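Local coordinates for protein lactose Operon Repressor (Escherichia coli, PDB 1JYE) that represses transcription of the lactose operon by binding operator DNA, and probably releases it when an inducer sugar settles between the two halves of its core, at residues I156-S162 and K314-P320; S120-I124 and S300-L304; H74-I79 and F293-G297; E164-R168 and G200-Y204; W220-F226 and M249-R255. The protein carries 1 engineered substitution. One frame throughout, in Å; residues are numbered along the deposited sequence.

Interaction 1. Residues I156-S162 and K314-P320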
# COMPACT_ATOMS: atom_id res chain seq x y z
N ILE A 156 -22.77 12.90 -12.70
CA ILE A 156 -22.89 12.73 -11.26
C ILE A 156 -21.82 13.61 -10.62
O ILE A 156 -21.03 14.22 -11.33
CB ILE A 156 -22.68 11.24 -10.84
CG1 ILE A 156 -21.42 10.66 -11.51
CG2 ILE A 156 -23.89 10.41 -11.24
CD1 ILE A 156 -20.12 11.20 -10.99
N ASN A 157 -21.81 13.69 -9.30
CA ASN A 157 -20.80 14.50 -8.61
C ASN A 157 -19.53 13.66 -8.55
O ASN A 157 -19.57 12.51 -8.10
CB ASN A 157 -21.25 14.86 -7.20
CG ASN A 157 -22.48 15.74 -7.20
OD1 ASN A 157 -22.58 16.69 -7.97
ND2 ASN A 157 -23.43 15.44 -6.31
N SER A 158 -18.41 14.22 -8.99
CA SER A 158 -17.17 13.46 -9.00
C SER A 158 -15.91 14.31 -9.00
O SER A 158 -15.94 15.50 -9.27
CB SER A 158 -17.14 12.55 -10.23
OG SER A 158 -17.14 13.33 -11.42
N ILE A 159 -14.81 13.66 -8.66
CA ILE A 159 -13.50 14.28 -8.68
C ILE A 159 -12.57 13.19 -9.18
O ILE A 159 -12.46 12.13 -8.55
CB ILE A 159 -12.99 14.70 -7.28
CG1 ILE A 159 -14.01 15.60 -6.59
CG2 ILE A 159 -11.65 15.42 -7.44
CD1 ILE A 159 -13.64 15.95 -5.15
N ILE A 160 -11.94 13.41 -10.32
CA ILE A 160 -11.01 12.42 -10.84
C ILE A 160 -9.79 13.13 -11.40
O ILE A 160 -9.80 14.34 -11.60
CB ILE A 160 -11.63 11.54 -11.96
CG1 ILE A 160 -11.87 12.38 -13.22
CG2 ILE A 160 -12.93 10.90 -11.47
CD1 ILE A 160 -12.26 11.54 -14.43
N PHE A 161 -8.73 12.36 -11.63
CA PHE A 161 -7.50 12.92 -12.19
C PHE A 161 -7.66 13.02 -13.70
O PHE A 161 -8.41 12.25 -14.31
CB PHE A 161 -6.32 12.02 -11.85
CG PHE A 161 -5.93 12.07 -10.40
CD1 PHE A 161 -5.36 13.22 -9.87
CD2 PHE A 161 -6.15 10.98 -9.57
CE1 PHE A 161 -5.00 13.28 -8.52
CE2 PHE A 161 -5.80 11.03 -8.22
CZ PHE A 161 -5.23 12.19 -7.70
N SER A 162 -6.95 13.96 -14.31
CA SER A 162 -7.02 14.13 -15.75
C SER A 162 -6.30 13.01 -16.50
O SER A 162 -5.08 13.01 -16.60
CB SER A 162 -6.42 15.47 -16.16
OG SER A 162 -6.45 15.62 -17.57
N LYS A 314 -22.40 20.69 -8.36
CA LYS A 314 -23.12 19.54 -8.86
C LYS A 314 -22.51 19.17 -10.19
O LYS A 314 -23.01 19.56 -11.25
CB LYS A 314 -24.60 19.89 -9.04
CG LYS A 314 -25.54 18.75 -8.70
CD LYS A 314 -25.40 18.36 -7.23
CE LYS A 314 -26.29 17.19 -6.88
NZ LYS A 314 -26.13 16.82 -5.45
N GLY A 315 -21.41 18.43 -10.14
CA GLY A 315 -20.74 18.02 -11.36
C GLY A 315 -19.36 17.44 -11.11
O GLY A 315 -19.05 17.01 -9.99
N ASN A 316 -18.54 17.42 -12.14
CA ASN A 316 -17.19 16.87 -12.05
C ASN A 316 -16.08 17.90 -11.95
O ASN A 316 -16.16 18.99 -12.52
CB ASN A 316 -16.91 15.97 -13.25
CG ASN A 316 -15.44 15.64 -13.40
OD1 ASN A 316 -14.68 16.37 -14.05
ND2 ASN A 316 -15.01 14.54 -12.78
N GLN A 317 -15.04 17.53 -11.20
CA GLN A 317 -13.85 18.35 -11.06
C GLN A 317 -12.72 17.46 -11.54
O GLN A 317 -12.69 16.26 -11.22
CB GLN A 317 -13.57 18.75 -9.60
CG GLN A 317 -12.12 19.24 -9.42
CD GLN A 317 -11.81 19.76 -8.02
OE1 GLN A 317 -12.39 19.32 -7.03
NE2 GLN A 317 -10.86 20.69 -7.94
N LEU A 318 -11.82 18.03 -12.33
CA LEU A 318 -10.67 17.30 -12.83
C LEU A 318 -9.44 17.81 -12.09
O LEU A 318 -9.20 19.01 -12.04
CB LEU A 318 -10.48 17.55 -14.33
CG LEU A 318 -11.42 16.85 -15.29
CD1 LEU A 318 -11.22 17.40 -16.70
CD2 LEU A 318 -11.14 15.35 -15.26
N LEU A 319 -8.67 16.89 -11.51
CA LEU A 319 -7.45 17.26 -10.80
C LEU A 319 -6.28 17.08 -11.75
O LEU A 319 -6.24 16.13 -12.53
CB LEU A 319 -7.25 16.39 -9.57
CG LEU A 319 -8.27 16.54 -8.44
CD1 LEU A 319 -7.91 15.58 -7.31
CD2 LEU A 319 -8.27 17.97 -7.93
N PRO A 320 -5.30 17.99 -11.68
CA PRO A 320 -4.13 17.88 -12.56
C PRO A 320 -3.17 16.76 -12.18
O PRO A 320 -3.20 16.24 -11.06
CB PRO A 320 -3.48 19.25 -12.42
CG PRO A 320 -3.76 19.60 -10.98
CD PRO A 320 -5.22 19.19 -10.83
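A parallel strand pair, Ser-158 to Phe-161 beside Asn-316 to Leu-319, lies where the chain passes between the two halves of the repressor core. The backbone bonds take turns across the gap: Ser-158 N donates to Gly-315 O at 3.0 Å, Gln-317 N to Ser-158 O, Ile-160 N to Gln-317 O, and Leu-319 N to Ile-160 O at 2.8 Å. Ser-162 N adds a last bond to Leu-319 O; just past the strand, Ser-162 OG caps helix 163-177 by accepting from Asp-165 N.

One side-chain bond reinforces this ladder. Asn-316 holds CG anti to its N (chi1 166°), which brings ND2 back across the strands to Ser-158 OG at 2.8 Å, with the hydroxyl oxygen lying in the amide plane. With an alanine here, Ser-158 OG would probably lose this donor, and Ile-160 CG1 would lose the amide packed against it. On the same face Ile-160 CG1 runs beside Leu-318 CD2 at 3.7 Å, the two pointing alike.

The other face is more apolar. Ile-159 CG2 meets Leu-319 CG at 3.7 Å, and Leu-319 CB presses on Phe-161 CD1 at 3.7 Å; large apolar residues suit this inner face, where Leu-296 of helix 293-308 packs on Ile-159, Phe-161 and Leu-319. Gln-317, at the end of this face, turns OE1 to Arg-303. The chain passes between the two alpha/beta halves near these paired strands, as in the periplasmic-binding-protein fold.

Interaction 2. Residues S120-I124 and S300-L304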
# COMPACT_ATOMS: atom_id res chain seq x y z
N SER A 120 -24.60 10.50 6.43
CA SER A 120 -25.22 11.67 5.81
C SER A 120 -24.52 12.09 4.52
O SER A 120 -24.84 13.12 3.93
CB SER A 120 -25.24 12.84 6.79
OG SER A 120 -23.93 13.24 7.16
N GLY A 121 -23.56 11.28 4.10
CA GLY A 121 -22.82 11.57 2.88
C GLY A 121 -22.06 10.33 2.46
O GLY A 121 -21.61 9.55 3.31
N LEU A 122 -21.91 10.13 1.15
CA LEU A 122 -21.21 8.97 0.64
C LEU A 122 -20.11 9.29 -0.36
O LEU A 122 -20.28 10.12 -1.25
CB LEU A 122 -22.20 8.03 -0.05
CG LEU A 122 -23.29 7.39 0.81
CD1 LEU A 122 -24.40 6.84 -0.09
CD2 LEU A 122 -22.68 6.29 1.65
N ILE A 123 -18.96 8.65 -0.18
CA ILE A 123 -17.85 8.80 -1.12
C ILE A 123 -17.70 7.43 -1.77
O ILE A 123 -17.48 6.43 -1.09
CB ILE A 123 -16.54 9.21 -0.42
CG1 ILE A 123 -16.70 10.59 0.21
CG2 ILE A 123 -15.40 9.22 -1.43
CD1 ILE A 123 -15.47 11.09 0.97
N ILE A 124 -17.87 7.38 -3.09
CA ILE A 124 -17.77 6.12 -3.83
C ILE A 124 -16.40 6.03 -4.50
O ILE A 124 -16.16 6.62 -5.56
CB ILE A 124 -18.88 6.03 -4.91
CG1 ILE A 124 -20.25 6.35 -4.29
CG2 ILE A 124 -18.90 4.63 -5.51
CD1 ILE A 124 -20.69 5.40 -3.20
N SER A 300 -12.03 15.29 -1.49
CA SER A 300 -13.32 14.60 -1.51
C SER A 300 -14.12 14.83 -0.24
O SER A 300 -15.35 14.93 -0.28
CB SER A 300 -13.13 13.09 -1.74
OG SER A 300 -12.57 12.44 -0.61
N VAL A 301 -13.44 14.93 0.90
CA VAL A 301 -14.13 15.15 2.16
C VAL A 301 -14.68 16.57 2.20
O VAL A 301 -15.85 16.78 2.54
CB VAL A 301 -13.20 14.92 3.37
CG1 VAL A 301 -13.92 15.26 4.67
CG2 VAL A 301 -12.75 13.47 3.40
N ASP A 302 -13.85 17.54 1.85
CA ASP A 302 -14.29 18.93 1.84
C ASP A 302 -15.49 19.08 0.91
O ASP A 302 -16.48 19.72 1.25
CB ASP A 302 -13.17 19.87 1.35
CG ASP A 302 -11.91 19.77 2.20
OD1 ASP A 302 -12.03 19.54 3.42
OD2 ASP A 302 -10.81 19.93 1.64
N ARG A 303 -15.40 18.46 -0.27
CA ARG A 303 -16.46 18.53 -1.27
C ARG A 303 -17.76 17.88 -0.78
O ARG A 303 -18.84 18.45 -0.95
CB ARG A 303 -16.00 17.84 -2.56
CG ARG A 303 -16.95 18.01 -3.76
CD ARG A 303 -17.07 19.48 -4.16
NE ARG A 303 -15.78 20.15 -4.16
CZ ARG A 303 -14.80 19.92 -5.04
NH1 ARG A 303 -13.65 20.58 -4.94
NH2 ARG A 303 -14.98 19.06 -6.04
N LEU A 304 -17.65 16.70 -0.19
CA LEU A 304 -18.84 16.00 0.30
C LEU A 304 -19.58 16.81 1.35
O LEU A 304 -20.80 16.92 1.32
CB LEU A 304 -18.46 14.64 0.90
CG LEU A 304 -19.65 13.82 1.41
CD1 LEU A 304 -20.50 13.37 0.23
CD2 LEU A 304 -19.14 12.61 2.19
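Apolar contact dominates where Ile-123, on strand 122-125, meets Leu-304 and Ser-300 of helix 293-308. Ile-123 points at the helix and divides its work along one branch: CG1 touches Leu-304 CD2 at 3.7 Å, while CD1, at the extended end of the side chain, comes to 3.6 Å from Ser-300 OG and more distantly grazes Val-301. Leu-304 sets CG trans to its own N (chi1 -179°), which drives both methyls at the strand.

A second group of contacts is between methyls and backbone. Leu-304 CD1 lies 3.6 Å from Leu-122 O, and CD2 3.7 Å from Gly-121 C. Glycine suits position 121 because a beta carbon there would run into Leu-304 CD2, so the leucine can lie against the bare main chain.

Polar groups are few. Serine at 300 is small enough to let Ile-123 CD1 approach, and its OG bonds back to Gly-297 O within its own helix. Ile-83 of helix 74-89 packs on Ile-123, Ser-300 and Val-301, adding a third wall.

With no hydrogen bond between strand and helix and every touching residue buried, the contact rests on dispersion and the hydrophobic effect, and its specificity on shape.

Interaction 3. Residues H74-I79 and F293-G297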
# COMPACT_ATOMS: atom_id res chain seq x y z
N HIS A 74 -2.72 -0.29 -3.68
CA HIS A 74 -2.05 0.95 -3.29
C HIS A 74 -2.86 2.23 -3.46
O HIS A 74 -3.04 2.98 -2.50
CB HIS A 74 -0.72 1.08 -4.03
CG HIS A 74 0.02 2.36 -3.74
ND1 HIS A 74 -0.21 3.52 -4.44
CD2 HIS A 74 0.95 2.65 -2.80
CE1 HIS A 74 0.56 4.48 -3.95
NE2 HIS A 74 1.27 3.98 -2.95
N ALA A 75 -3.34 2.50 -4.67
CA ALA A 75 -4.11 3.72 -4.91
C ALA A 75 -5.30 3.89 -3.96
O ALA A 75 -5.44 4.93 -3.31
CB ALA A 75 -4.58 3.76 -6.37
N PRO A 76 -6.18 2.88 -3.87
CA PRO A 76 -7.33 3.01 -2.97
C PRO A 76 -6.93 3.30 -1.52
O PRO A 76 -7.53 4.14 -0.86
CB PRO A 76 -8.04 1.66 -3.12
CG PRO A 76 -7.72 1.27 -4.53
CD PRO A 76 -6.25 1.62 -4.63
N SER A 77 -5.90 2.62 -1.03
CA SER A 77 -5.47 2.84 0.34
C SER A 77 -4.93 4.25 0.57
O SER A 77 -5.13 4.83 1.63
CB SER A 77 -4.41 1.80 0.75
OG SER A 77 -3.28 1.85 -0.10
N GLN A 78 -4.26 4.82 -0.43
CA GLN A 78 -3.74 6.18 -0.27
C GLN A 78 -4.90 7.17 -0.23
O GLN A 78 -4.90 8.12 0.56
CB GLN A 78 -2.80 6.52 -1.43
CG GLN A 78 -1.60 5.59 -1.56
CD GLN A 78 -0.74 5.56 -0.30
OE1 GLN A 78 -0.25 6.59 0.15
NE2 GLN A 78 -0.56 4.37 0.27
N ILE A 79 -5.89 6.96 -1.08
CA ILE A 79 -7.04 7.84 -1.12
C ILE A 79 -7.83 7.77 0.19
O ILE A 79 -8.16 8.80 0.78
CB ILE A 79 -7.97 7.47 -2.29
CG1 ILE A 79 -7.22 7.67 -3.61
CG2 ILE A 79 -9.25 8.30 -2.23
CD1 ILE A 79 -7.97 7.22 -4.85
N PHE A 293 -2.89 11.33 -4.70
CA PHE A 293 -3.99 10.67 -3.99
C PHE A 293 -4.36 11.36 -2.69
O PHE A 293 -5.53 11.37 -2.30
CB PHE A 293 -3.64 9.21 -3.71
CG PHE A 293 -3.38 8.40 -4.95
CD1 PHE A 293 -4.36 8.27 -5.93
CD2 PHE A 293 -2.15 7.78 -5.15
CE1 PHE A 293 -4.12 7.53 -7.09
CE2 PHE A 293 -1.90 7.04 -6.31
CZ PHE A 293 -2.89 6.92 -7.28
N ARG A 294 -3.38 11.94 -2.01
CA ARG A 294 -3.65 12.62 -0.75
C ARG A 294 -4.56 13.81 -1.03
O ARG A 294 -5.53 14.05 -0.31
CB ARG A 294 -2.35 13.11 -0.12
CG ARG A 294 -2.53 13.67 1.29
CD ARG A 294 -1.42 14.65 1.64
NE ARG A 294 -1.85 16.04 1.47
CZ ARG A 294 -2.23 16.59 0.32
NH1 ARG A 294 -2.24 15.87 -0.80
NH2 ARG A 294 -2.61 17.86 0.28
N LEU A 295 -4.25 14.56 -2.08
CA LEU A 295 -5.05 15.71 -2.45
C LEU A 295 -6.47 15.27 -2.81
O LEU A 295 -7.45 15.90 -2.40
CB LEU A 295 -4.42 16.45 -3.64
CG LEU A 295 -5.20 17.66 -4.15
CD1 LEU A 295 -5.30 18.71 -3.06
CD2 LEU A 295 -4.50 18.23 -5.38
N LEU A 296 -6.59 14.18 -3.56
CA LEU A 296 -7.90 13.67 -3.95
C LEU A 296 -8.75 13.30 -2.74
O LEU A 296 -9.90 13.70 -2.62
CB LEU A 296 -7.75 12.45 -4.86
CG LEU A 296 -9.05 11.76 -5.27
CD1 LEU A 296 -9.93 12.72 -6.06
CD2 LEU A 296 -8.73 10.52 -6.09
N GLY A 297 -8.17 12.52 -1.83
CA GLY A 297 -8.89 12.11 -0.64
C GLY A 297 -9.30 13.29 0.21
O GLY A 297 -10.44 13.40 0.66
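Phe-293 fits as a knob into a hole formed by His-74, Ala-75, Gln-78 and Ile-79, where helix 293-308 crosses helix 74-89 in the N-terminal alpha/beta half of the core. The short axes approach to 8.6 Å at -51°.

With chi1 at -60°, Phe-293 places CG opposite its carbonyl carbon and sends the ring straight at the first helix. Ala-75 CA stands over one face, 4.2 Å from the ring centroid, in a CH-pi contact, and its CB reaches CZ of Phe-293 at 3.7 Å; alanine's short side chain lets its CA come this near the ring face. Ile-79 also carries CG1 opposite its carbonyl carbon, and the extended branch slides past the ring, CG1 being 3.7 Å from Phe-293 CD1, before CD1 meets Leu-296 CD2 at 3.6 Å.

Gln-78 offers only its root to the contact: CB lies 3.6 Å from Phe-293 CB, then the chain bends at chi2 and NE2 bonds to Ala-72 O of the second subunit, so one residue serves both core and dimer interface. An alanine in place of Phe-293 would probably leave a gap in the socket, with Ala-75 CB and Ile-79 CG1 losing the ring they touch.

Further along, Gly-297 lets the backbones close in, and its CA rests 3.7 Å from Ile-79 O.

Interaction 4. Residues E164-R168 and G200-Y204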
# COMPACT_ATOMS: atom_id res chain seq x y z
N GLU A 164 -6.58 12.49 -19.68
CA GLU A 164 -6.12 13.04 -20.95
C GLU A 164 -4.70 13.57 -20.79
O GLU A 164 -3.84 13.34 -21.64
CB GLU A 164 -7.04 14.19 -21.40
CG GLU A 164 -8.46 13.78 -21.74
CD GLU A 164 -8.57 13.10 -23.09
OE1 GLU A 164 -9.66 12.59 -23.41
OE2 GLU A 164 -7.57 13.07 -23.83
N ASP A 165 -4.46 14.28 -19.69
CA ASP A 165 -3.14 14.85 -19.44
C ASP A 165 -2.11 13.78 -19.08
O ASP A 165 -0.98 13.83 -19.56
CB ASP A 165 -3.22 15.90 -18.33
CG ASP A 165 -3.94 17.16 -18.79
OD1 ASP A 165 -4.47 17.90 -17.93
OD2 ASP A 165 -3.95 17.43 -20.00
N GLY A 166 -2.50 12.82 -18.25
CA GLY A 166 -1.57 11.77 -17.86
C GLY A 166 -1.09 10.91 -19.01
O GLY A 166 0.09 10.58 -19.09
N THR A 167 -2.00 10.55 -19.92
CA THR A 167 -1.63 9.73 -21.06
C THR A 167 -0.85 10.55 -22.09
O THR A 167 0.10 10.05 -22.69
CB THR A 167 -2.88 9.08 -21.70
OG1 THR A 167 -3.82 10.09 -22.08
CG2 THR A 167 -3.54 8.12 -20.71
N ARG A 168 -1.24 11.80 -22.29
CA ARG A 168 -0.54 12.65 -23.24
C ARG A 168 0.90 12.87 -22.77
O ARG A 168 1.84 12.78 -23.55
CB ARG A 168 -1.24 14.01 -23.37
CG ARG A 168 -0.48 15.01 -24.25
CD ARG A 168 -1.18 16.35 -24.25
NE ARG A 168 -1.32 16.88 -22.90
CZ ARG A 168 -0.32 17.37 -22.17
NH1 ARG A 168 0.91 17.42 -22.67
NH2 ARG A 168 -0.55 17.78 -20.94
N GLY A 200 -6.57 6.69 -23.79
CA GLY A 200 -5.76 7.89 -23.90
C GLY A 200 -4.43 7.62 -24.58
O GLY A 200 -4.02 8.40 -25.44
N TRP A 201 -3.75 6.55 -24.19
CA TRP A 201 -2.48 6.23 -24.82
C TRP A 201 -2.67 6.09 -26.32
O TRP A 201 -1.90 6.62 -27.11
CB TRP A 201 -1.88 4.93 -24.29
CG TRP A 201 -1.32 5.04 -22.93
CD1 TRP A 201 -0.78 6.15 -22.35
CD2 TRP A 201 -1.18 3.98 -21.98
NE1 TRP A 201 -0.30 5.84 -21.09
CE2 TRP A 201 -0.53 4.51 -20.85
CE3 TRP A 201 -1.53 2.62 -21.98
CZ2 TRP A 201 -0.23 3.74 -19.72
CZ3 TRP A 201 -1.23 1.85 -20.86
CH2 TRP A 201 -0.58 2.41 -19.75
N HIS A 202 -3.71 5.35 -26.72
CA HIS A 202 -3.97 5.16 -28.14
C HIS A 202 -4.27 6.46 -28.85
O HIS A 202 -3.81 6.68 -29.97
CB HIS A 202 -5.13 4.18 -28.34
CG HIS A 202 -4.73 2.74 -28.19
ND1 HIS A 202 -3.85 2.13 -29.05
CD2 HIS A 202 -5.09 1.80 -27.29
CE1 HIS A 202 -3.68 0.87 -28.69
NE2 HIS A 202 -4.43 0.65 -27.62
N LYS A 203 -5.02 7.34 -28.19
CA LYS A 203 -5.37 8.63 -28.77
C LYS A 203 -4.12 9.45 -29.10
O LYS A 203 -3.95 9.92 -30.22
CB LYS A 203 -6.26 9.42 -27.82
CG LYS A 203 -6.55 10.85 -28.28
CD LYS A 203 -7.42 11.59 -27.28
CE LYS A 203 -7.54 13.06 -27.65
NZ LYS A 203 -8.40 13.82 -26.69
N TYR A 204 -3.24 9.61 -28.11
CA TYR A 204 -2.04 10.41 -28.34
C TYR A 204 -0.99 9.73 -29.20
O TYR A 204 -0.25 10.41 -29.92
CB TYR A 204 -1.50 10.88 -26.99
CG TYR A 204 -2.47 11.85 -26.35
CD1 TYR A 204 -2.63 13.14 -26.86
CD2 TYR A 204 -3.30 11.45 -25.30
CE1 TYR A 204 -3.60 14.00 -26.36
CE2 TYR A 204 -4.28 12.31 -24.79
CZ TYR A 204 -4.42 13.58 -25.33
OH TYR A 204 -5.41 14.42 -24.86
O HOH W 1 -4.26 16.44 -22.74
O HOH W 2 1.30 7.78 -19.59
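Helix packing with a polar rim joins Glu-164, Thr-167 and Arg-168 to Gly-200, Trp-201, Lys-203 and Tyr-204: helices 163-177 and 192-207 flank the parallel sheet of the C-terminal alpha/beta half and follow each other through strand 182-186. The short axes pass 8.5 Å apart, crossing at -60°.

Tyr-204 fills the middle. Arg-168 lays its aliphatic root on the ring, CB standing 3.5 Å from the Tyr-204 centroid and almost on the ring normal, a CH-pi contact. Thr-167 OG1 meets the ring at its edge, 3.5 Å from Tyr-204 CE2; this hydroxyl bonds to His-163 O of its own helix. A beta carbon on residue 200 would strike Thr-167 OG1, and glycine there allows the threonine to sit close to the backbone. On the far flank Thr-167 CB touches Trp-201 CD1, while Trp-201 NE1 reaches Gly-166 O through a water.

The rim is charged. Glu-164, bent at chi2 (-76°), brings OE2 to two donors: Tyr-204 OH at 2.7 Å, on the anti side of the carboxylate, and Lys-203 NZ at 3.1 Å, from above its plane, in a salt bridge. The extended lysine suits the long reach, and the carboxylate probably eases the closeness of Lys-203 to Arg-207. Arg-168 turns its guanidinium toward Asp-165 and Glu-172, the group standing at 88° to the Tyr-204 ring. A second water ties these ends together, donating to Asp-165 OD2 and to Tyr-204 OH at 3.1 Å, and accepting from Arg-168 NE.

Interaction 5. Residues W220-F226 and M249-R255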
# COMPACT_ATOMS: atom_id res chain seq x y z
N TRP A 220 -2.77 -4.66 -12.19
CA TRP A 220 -2.27 -3.66 -11.24
C TRP A 220 -1.10 -4.18 -10.40
O TRP A 220 -0.40 -3.39 -9.76
CB TRP A 220 -3.37 -3.18 -10.28
CG TRP A 220 -4.54 -2.43 -10.88
CD1 TRP A 220 -5.87 -2.62 -10.58
CD2 TRP A 220 -4.50 -1.32 -11.80
NE1 TRP A 220 -6.64 -1.70 -11.24
CE2 TRP A 220 -5.84 -0.89 -12.00
CE3 TRP A 220 -3.47 -0.64 -12.47
CZ2 TRP A 220 -6.17 0.18 -12.84
CZ3 TRP A 220 -3.80 0.43 -13.31
CH2 TRP A 220 -5.14 0.83 -13.48
N SER A 221 -0.88 -5.49 -10.39
CA SER A 221 0.21 -6.06 -9.59
C SER A 221 1.55 -6.13 -10.30
O SER A 221 1.62 -6.22 -11.53
CB SER A 221 -0.16 -7.47 -9.10
OG SER A 221 -0.11 -8.41 -10.17
N ALA A 222 2.62 -6.11 -9.52
CA ALA A 222 3.96 -6.19 -10.08
C ALA A 222 4.13 -7.50 -10.83
O ALA A 222 4.73 -7.53 -11.90
CB ALA A 222 5.01 -6.08 -8.97
N MET A 223 3.60 -8.59 -10.28
CA MET A 223 3.75 -9.88 -10.94
C MET A 223 3.09 -9.90 -12.31
O MET A 223 3.61 -10.52 -13.24
CB MET A 223 3.18 -11.01 -10.08
CG MET A 223 3.52 -12.41 -10.61
SD MET A 223 5.30 -12.69 -10.84
CE MET A 223 5.82 -12.94 -9.14
N SER A 224 1.96 -9.21 -12.46
CA SER A 224 1.30 -9.19 -13.77
C SER A 224 2.17 -8.41 -14.76
O SER A 224 2.22 -8.74 -15.95
CB SER A 224 -0.11 -8.58 -13.69
OG SER A 224 -0.08 -7.17 -13.52
N GLY A 225 2.86 -7.39 -14.27
CA GLY A 225 3.73 -6.62 -15.14
C GLY A 225 4.90 -7.47 -15.59
O GLY A 225 5.35 -7.41 -16.73
N PHE A 226 5.40 -8.29 -14.67
CA PHE A 226 6.52 -9.18 -14.97
C PHE A 226 6.11 -10.24 -15.99
O PHE A 226 6.81 -10.47 -16.98
CB PHE A 226 6.99 -9.88 -13.69
CG PHE A 226 8.07 -10.89 -13.92
CD1 PHE A 226 9.38 -10.50 -14.16
CD2 PHE A 226 7.77 -12.25 -13.92
CE1 PHE A 226 10.38 -11.44 -14.40
CE2 PHE A 226 8.76 -13.20 -14.16
CZ PHE A 226 10.07 -12.79 -14.40
N MET A 249 3.07 -2.36 -11.73
CA MET A 249 3.22 -3.19 -12.91
C MET A 249 4.52 -2.79 -13.60
O MET A 249 5.18 -3.63 -14.22
CB MET A 249 2.03 -3.01 -13.87
CG MET A 249 0.74 -3.60 -13.34
SD MET A 249 -0.52 -3.75 -14.61
CE MET A 249 -0.93 -2.08 -14.84
N ALA A 250 4.90 -1.52 -13.50
CA ALA A 250 6.14 -1.06 -14.12
C ALA A 250 7.32 -1.74 -13.45
O ALA A 250 8.31 -2.08 -14.11
CB ALA A 250 6.27 0.46 -14.01
N LEU A 251 7.24 -1.93 -12.14
CA LEU A 251 8.31 -2.59 -11.40
C LEU A 251 8.48 -4.00 -11.97
O LEU A 251 9.60 -4.46 -12.18
CB LEU A 251 7.95 -2.68 -9.91
CG LEU A 251 8.92 -3.47 -9.02
CD1 LEU A 251 10.22 -2.70 -8.86
CD2 LEU A 251 8.27 -3.71 -7.66
N GLY A 252 7.36 -4.67 -12.20
CA GLY A 252 7.39 -6.01 -12.75
C GLY A 252 8.00 -6.01 -14.14
O GLY A 252 8.80 -6.88 -14.47
N ALA A 253 7.63 -5.04 -14.96
CA ALA A 253 8.16 -4.93 -16.31
C ALA A 253 9.67 -4.72 -16.26
O ALA A 253 10.42 -5.32 -17.02
CB ALA A 253 7.50 -3.77 -17.05
N MET A 254 10.10 -3.85 -15.36
CA MET A 254 11.52 -3.55 -15.21
C MET A 254 12.29 -4.81 -14.83
O MET A 254 13.40 -5.04 -15.31
CB MET A 254 11.71 -2.46 -14.15
CG MET A 254 11.25 -1.09 -14.63
SD MET A 254 11.15 0.12 -13.30
CE MET A 254 12.86 0.14 -12.74
N ARG A 255 11.71 -5.64 -13.97
CA ARG A 255 12.37 -6.87 -13.58
C ARG A 255 12.47 -7.81 -14.79
O ARG A 255 13.50 -8.43 -15.01
CB ARG A 255 11.61 -7.59 -12.46
CG ARG A 255 12.24 -8.93 -12.10
CD ARG A 255 11.44 -9.74 -11.10
NE ARG A 255 11.84 -11.14 -11.18
CZ ARG A 255 11.04 -12.17 -10.94
NH1 ARG A 255 9.77 -11.97 -10.60
NH2 ARG A 255 11.49 -13.41 -11.09
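Phe-226 and Arg-255 both set CG trans to the backbone N (chi1 175° and 176°), and the arginine stays extended as far as NE, which carries its guanidinium out over the phenyl face, where it lies flat. The planes differ by 5° and Arg-255 CZ lies 3.8 Å from the Phe-226 centroid, a stacked cation-pi pair. A salt bridge from NE to Glu-259 helps hold the guanidinium in place.

At the other end, Met-249 bends at its last torsion and tucks CE against Trp-220 CE3 at 3.8 Å. Its SD takes a weak hydrogen bond from Trp-220 N at 3.4 Å; flexible, polarisable sulphur suits this bend just ahead of the Ser-221 N-cap.

Between them the helices come very close, their short axes 6.2 Å apart. Gly-225 and Gly-252 make this possible, since beta carbons there would strike the opposing backbone. CA-H...O contacts take over: Gly-252 CA to Ala-222 O at 3.2 Å and Gly-225 CA to Met-249 O at 3.4 Å.

Ser-280 of the second subunit packs on Met-223 and Arg-255, and a glycerol lies beside Trp-220, consistent with a pocket there. Glycines, sulphur and a cation on a ring thus join the two segments with no hydrogen bond between them beyond the weak one to sulphur.

Interactions 1, 2 and 3 meet around helix 293-308 in one half of the core, their centres 13 to 15 Å apart; Leu-296 of interaction 3 and Arg-303 of interaction 2 both touch the strands of interaction 1. Their segments alternate along the chain, so early and late sequence is woven together there. Interactions 4 and 5 are nested inside all three loops, come in series and belong to the other half, their centres 21 Å apart. Strand 158-161 of interaction 1 leads directly into helix 163-177 of interaction 4, linking the halves. Interactions 3 and 5, also about 21 Å apart between centres, both touch the second subunit, so each half contributes to the dimer.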